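Local coordinates for putative integron gene cassette protein (Uncultured bacterium, PDB 3GHJ) that is of unknown function but adopts the fold of the glyoxalase/bleomycin resistance/dioxygenase superfamily, whose members include metal-dependent enzymes and drug-binding proteins, at residues Q86-F91 against A135-A140. The protein carries 1 engineered substitution. Numbering follows the deposited sequence. Where two conformers were deposited one is given.
Sequences QQHFSF and ALEFTA
Residues 88-91 and 135-140 run as neighbouring parallel strands, their axes at 34°, joined by backbone bonds from Ala135 N to Gln87 O, Phe91 N to Glu137 O (2.9 Å) and Thr139 N to Phe91 O. They are the first and last strands of a βαβββ module, which occurs twice in this chain, as is usual in the glyoxalase/bleomycin resistance superfamily. His88, Ser90, Glu137 and Thr139 carry the polar side of the sheet. CG of His88 lies anti to the backbone N (chi1 170°), which brings ND1 within 2.8 Å of Ala135 O, to which it donates from above the carbonyl plane; the same oxygen accepts a weak bond from Phe89 N. Glu137 OE1 lies in plane at the ring's edge, 2.9 Å from His88 CE1. His88 NE2 is hydrogen-bonded to Glu31 OE2 of the second subunit, probably easing the closeness of that carboxylate to Glu137 OE1. A strand of that subunit pairs antiparallel with Phe89-Phe91, so the sheet runs on across the interface. The other face is apolar: Leu136 lies alongside the Phe89 ring, CD1 being 3.6 Å from Phe89 CZ, and Tyr46 of helix 39-49 packs on both. Leu136 CD2 meets the edge of the Phe91 ring, while Phe91 CB sits at the edge of the Phe138 ring. In one of its two modelled conformers, Ser90 OG donates to Thr139 OG1; Glu137 OE2, hydrogen-bonded also to Ser125 OG, accepts from Thr139 OG1 over 2.7 Å, 63° out of the carboxylate plane.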
ATOM      1  N   GLN A  86      -5.380  11.279   6.923  1.00 10.07           N
ATOM      2  CA  GLN A  86      -5.328  10.994   5.500  1.00  9.00           C
ATOM      3  C   GLN A  86      -4.277   9.946   5.180  1.00  9.28           C
ATOM      4  O   GLN A  86      -3.155   9.998   5.692  1.00 11.64           O
ATOM      5  CB  GLN A  86      -5.059  12.257   4.677  1.00 10.36           C
ATOM      6  CG  GLN A  86      -5.438  12.056   3.214  1.00 11.07           C
ATOM      7  CD  GLN A  86      -5.304  13.306   2.392  1.00 16.27           C
ATOM      8  OE1 GLN A  86      -6.247  13.702   1.693  1.00 18.99           O
ATOM      9  NE2 GLN A  86      -4.144  13.937   2.458  1.00 19.59           N
ATOM     10  N   GLN A  87      -4.648   9.014   4.324  1.00  8.28           N
ATOM     11  CA  GLN A  87      -3.732   8.042   3.784  1.00  8.06           C
ATOM     12  C   GLN A  87      -3.489   8.321   2.294  1.00  7.98           C
ATOM     13  O   GLN A  87      -4.284   8.927   1.651  1.00  9.12           O
ATOM     14  CB  GLN A  87      -4.306   6.648   3.960  1.00  8.42           C
ATOM     15  CG  GLN A  87      -4.396   6.222   5.408  1.00  8.59           C
ATOM     16  CD  GLN A  87      -4.992   4.855   5.606  1.00  8.46           C
ATOM     17  OE1 GLN A  87      -5.952   4.708   6.273  1.00  9.60           O
ATOM     18  NE2 GLN A  87      -4.358   3.863   5.054  1.00  9.43           N
ATOM     19  N   HIS A  88      -2.351   7.836   1.812  1.00  8.49           N
ATOM     20  CA  HIS A  88      -2.027   7.859   0.408  1.00  8.25           C
ATOM     21  C   HIS A  88      -1.502   6.523  -0.041  1.00  8.11           C
ATOM     22  O   HIS A  88      -0.626   6.000   0.536  1.00  8.80           O
ATOM     23  CB  HIS A  88      -0.973   8.929   0.015  1.00 10.00           C
ATOM     24  CG  HIS A  88      -0.485   8.751  -1.396  1.00 12.83           C
ATOM     25  ND1 HIS A  88      -1.289   8.979  -2.490  1.00 13.98           N
ATOM     26  CD2 HIS A  88       0.688   8.296  -1.890  1.00 14.72           C
ATOM     27  CE1 HIS A  88      -0.624   8.689  -3.587  1.00 15.16           C
ATOM     28  NE2 HIS A  88       0.568   8.255  -3.251  1.00 16.09           N
ATOM     29  N   PHE A  89      -2.067   6.046  -1.144  1.00  7.88           N
ATOM     30  CA  PHE A  89      -1.628   4.860  -1.818  1.00  8.09           C
ATOM     31  C   PHE A  89      -2.038   4.895  -3.277  1.00  8.08           C
ATOM     32  O   PHE A  89      -2.924   5.592  -3.627  1.00  8.94           O
ATOM     33  CB  PHE A  89      -2.146   3.569  -1.123  1.00  8.93           C
ATOM     34  CG  PHE A  89      -3.610   3.606  -0.762  1.00  8.06           C
ATOM     35  CD1 PHE A  89      -4.009   4.097   0.437  1.00  8.77           C
ATOM     36  CD2 PHE A  89      -4.546   3.101  -1.607  1.00  9.24           C
ATOM     37  CE1 PHE A  89      -5.325   4.159   0.762  1.00  9.26           C
ATOM     38  CE2 PHE A  89      -5.859   3.160  -1.266  1.00  9.27           C
ATOM     39  CZ  PHE A  89      -6.246   3.671  -0.102  1.00  8.87           C
ATOM     40  N   SER A  90      -1.383   4.094  -4.097  0.74  6.97           N
ATOM     41  CA  SER A  90      -1.699   4.094  -5.524  0.74  7.71           C
ATOM     42  C   SER A  90      -1.800   2.685  -6.081  0.74  7.98           C
ATOM     43  O   SER A  90      -1.216   1.740  -5.541  0.74  8.92           O
ATOM     44  CB  SER A  90      -0.664   4.889  -6.320  0.74  9.02           C
ATOM     45  OG  SER A  90       0.442   4.076  -6.657  0.74 10.39           O
ATOM     46  N   PHE A  91      -2.544   2.558  -7.172  1.00  8.21           N
ATOM     47  CA  PHE A  91      -2.693   1.299  -7.876  1.00  8.38           C
ATOM     48  C   PHE A  91      -2.033   1.406  -9.239  1.00  8.38           C
ATOM     49  O   PHE A  91      -2.058   2.461  -9.867  1.00  9.27           O
ATOM     50  CB  PHE A  91      -4.182   0.957  -8.036  1.00  9.39           C
ATOM     51  CG  PHE A  91      -4.918   0.912  -6.729  1.00  8.00           C
ATOM     52  CD1 PHE A  91      -4.862  -0.228  -5.954  1.00  8.98           C
ATOM     53  CD2 PHE A  91      -5.610   2.014  -6.245  1.00  8.96           C
ATOM     54  CE1 PHE A  91      -5.504  -0.297  -4.725  1.00 10.29           C
ATOM     55  CE2 PHE A  91      -6.269   1.956  -5.007  1.00  9.61           C
ATOM     56  CZ  PHE A  91      -6.210   0.791  -4.249  1.00  9.75           C
ATOM     57  N   ALA A 135      -6.155  10.064  -0.213  1.00  9.80           N
ATOM     58  CA  ALA A 135      -5.551  10.486  -1.463  1.00  9.23           C
ATOM     59  C   ALA A 135      -5.165   9.260  -2.272  1.00  8.19           C
ATOM     60  O   ALA A 135      -4.080   8.696  -2.085  1.00  9.81           O
ATOM     61  CB  ALA A 135      -4.324  11.355  -1.172  1.00 10.64           C
ATOM     62  N   LEU A 136      -6.062   8.829  -3.152  1.00  8.28           N
ATOM     63  CA  LEU A 136      -5.802   7.680  -4.008  1.00  7.76           C
ATOM     64  C   LEU A 136      -5.180   8.123  -5.322  1.00  7.85           C
ATOM     65  O   LEU A 136      -5.237   9.299  -5.700  1.00 10.08           O
ATOM     66  CB  LEU A 136      -7.087   6.878  -4.261  1.00  9.37           C
ATOM     67  CG  LEU A 136      -7.475   5.851  -3.193  1.00  8.39           C
ATOM     68  CD1 LEU A 136      -7.663   6.517  -1.833  1.00  9.69           C
ATOM     69  CD2 LEU A 136      -8.741   5.098  -3.614  1.00 10.51           C
ATOM     70  N   GLU A 137      -4.576   7.173  -6.013  1.00  8.09           N
ATOM     71  CA  GLU A 137      -3.833   7.465  -7.222  1.00  8.11           C
ATOM     72  C   GLU A 137      -3.833   6.233  -8.115  1.00  8.43           C
ATOM     73  O   GLU A 137      -3.831   5.098  -7.622  1.00  8.98           O
ATOM     74  CB  GLU A 137      -2.402   7.880  -6.846  1.00 10.02           C
ATOM     75  CG  GLU A 137      -1.448   8.054  -8.011  1.00 10.52           C
ATOM     76  CD  GLU A 137      -0.017   8.301  -7.575  1.00 13.02           C
ATOM     77  OE1 GLU A 137       0.218   8.563  -6.372  1.00 13.14           O
ATOM     78  OE2 GLU A 137       0.881   8.216  -8.438  1.00 14.86           O
ATOM     79  N   PHE A 138      -3.886   6.459  -9.427  1.00  8.23           N
ATOM     80  CA  PHE A 138      -3.506   5.448 -10.402  1.00  8.31           C
ATOM     81  C   PHE A 138      -2.156   5.875 -10.961  1.00  8.73           C
ATOM     82  O   PHE A 138      -1.998   7.028 -11.375  1.00 10.38           O
ATOM     83  CB  PHE A 138      -4.508   5.361 -11.558  1.00  8.47           C
ATOM     84  CG  PHE A 138      -5.873   4.849 -11.175  1.00  9.33           C
ATOM     85  CD1 PHE A 138      -6.050   3.940 -10.149  1.00 11.02           C
ATOM     86  CD2 PHE A 138      -6.991   5.248 -11.899  1.00 12.01           C
ATOM     87  CE1 PHE A 138      -7.322   3.470  -9.829  1.00 11.94           C
ATOM     88  CE2 PHE A 138      -8.253   4.782 -11.582  1.00 11.98           C
ATOM     89  CZ  PHE A 138      -8.423   3.887 -10.555  1.00 11.90           C
ATOM     90  N   THR A 139      -1.193   4.963 -10.976  1.00  9.51           N
ATOM     91  CA  THR A 139       0.152   5.252 -11.472  1.00 10.19           C
ATOM     92  C   THR A 139       0.468   4.335 -12.635  1.00  9.65           C
ATOM     93  O   THR A 139       0.336   3.115 -12.530  1.00 11.36           O
ATOM     94  CB  THR A 139       1.220   4.988 -10.391  1.00 11.85           C
ATOM     95  OG1 THR A 139       0.814   5.568  -9.141  1.00 13.98           O
ATOM     96  CG2 THR A 139       2.573   5.560 -10.820  1.00 12.97           C
ATOM     97  N   ALA A 140       0.892   4.931 -13.752  1.00 10.53           N
ATOM     98  CA  ALA A 140       1.310   4.170 -14.926  1.00 13.08           C
ATOM     99  C   ALA A 140       2.807   4.372 -15.172  1.00 16.32           C
ATOM    100  O   ALA A 140       3.289   5.502 -15.157  1.00 17.11           O
ATOM    101  CB  ALA A 140       0.490   4.601 -16.156  1.00 13.84           C
TER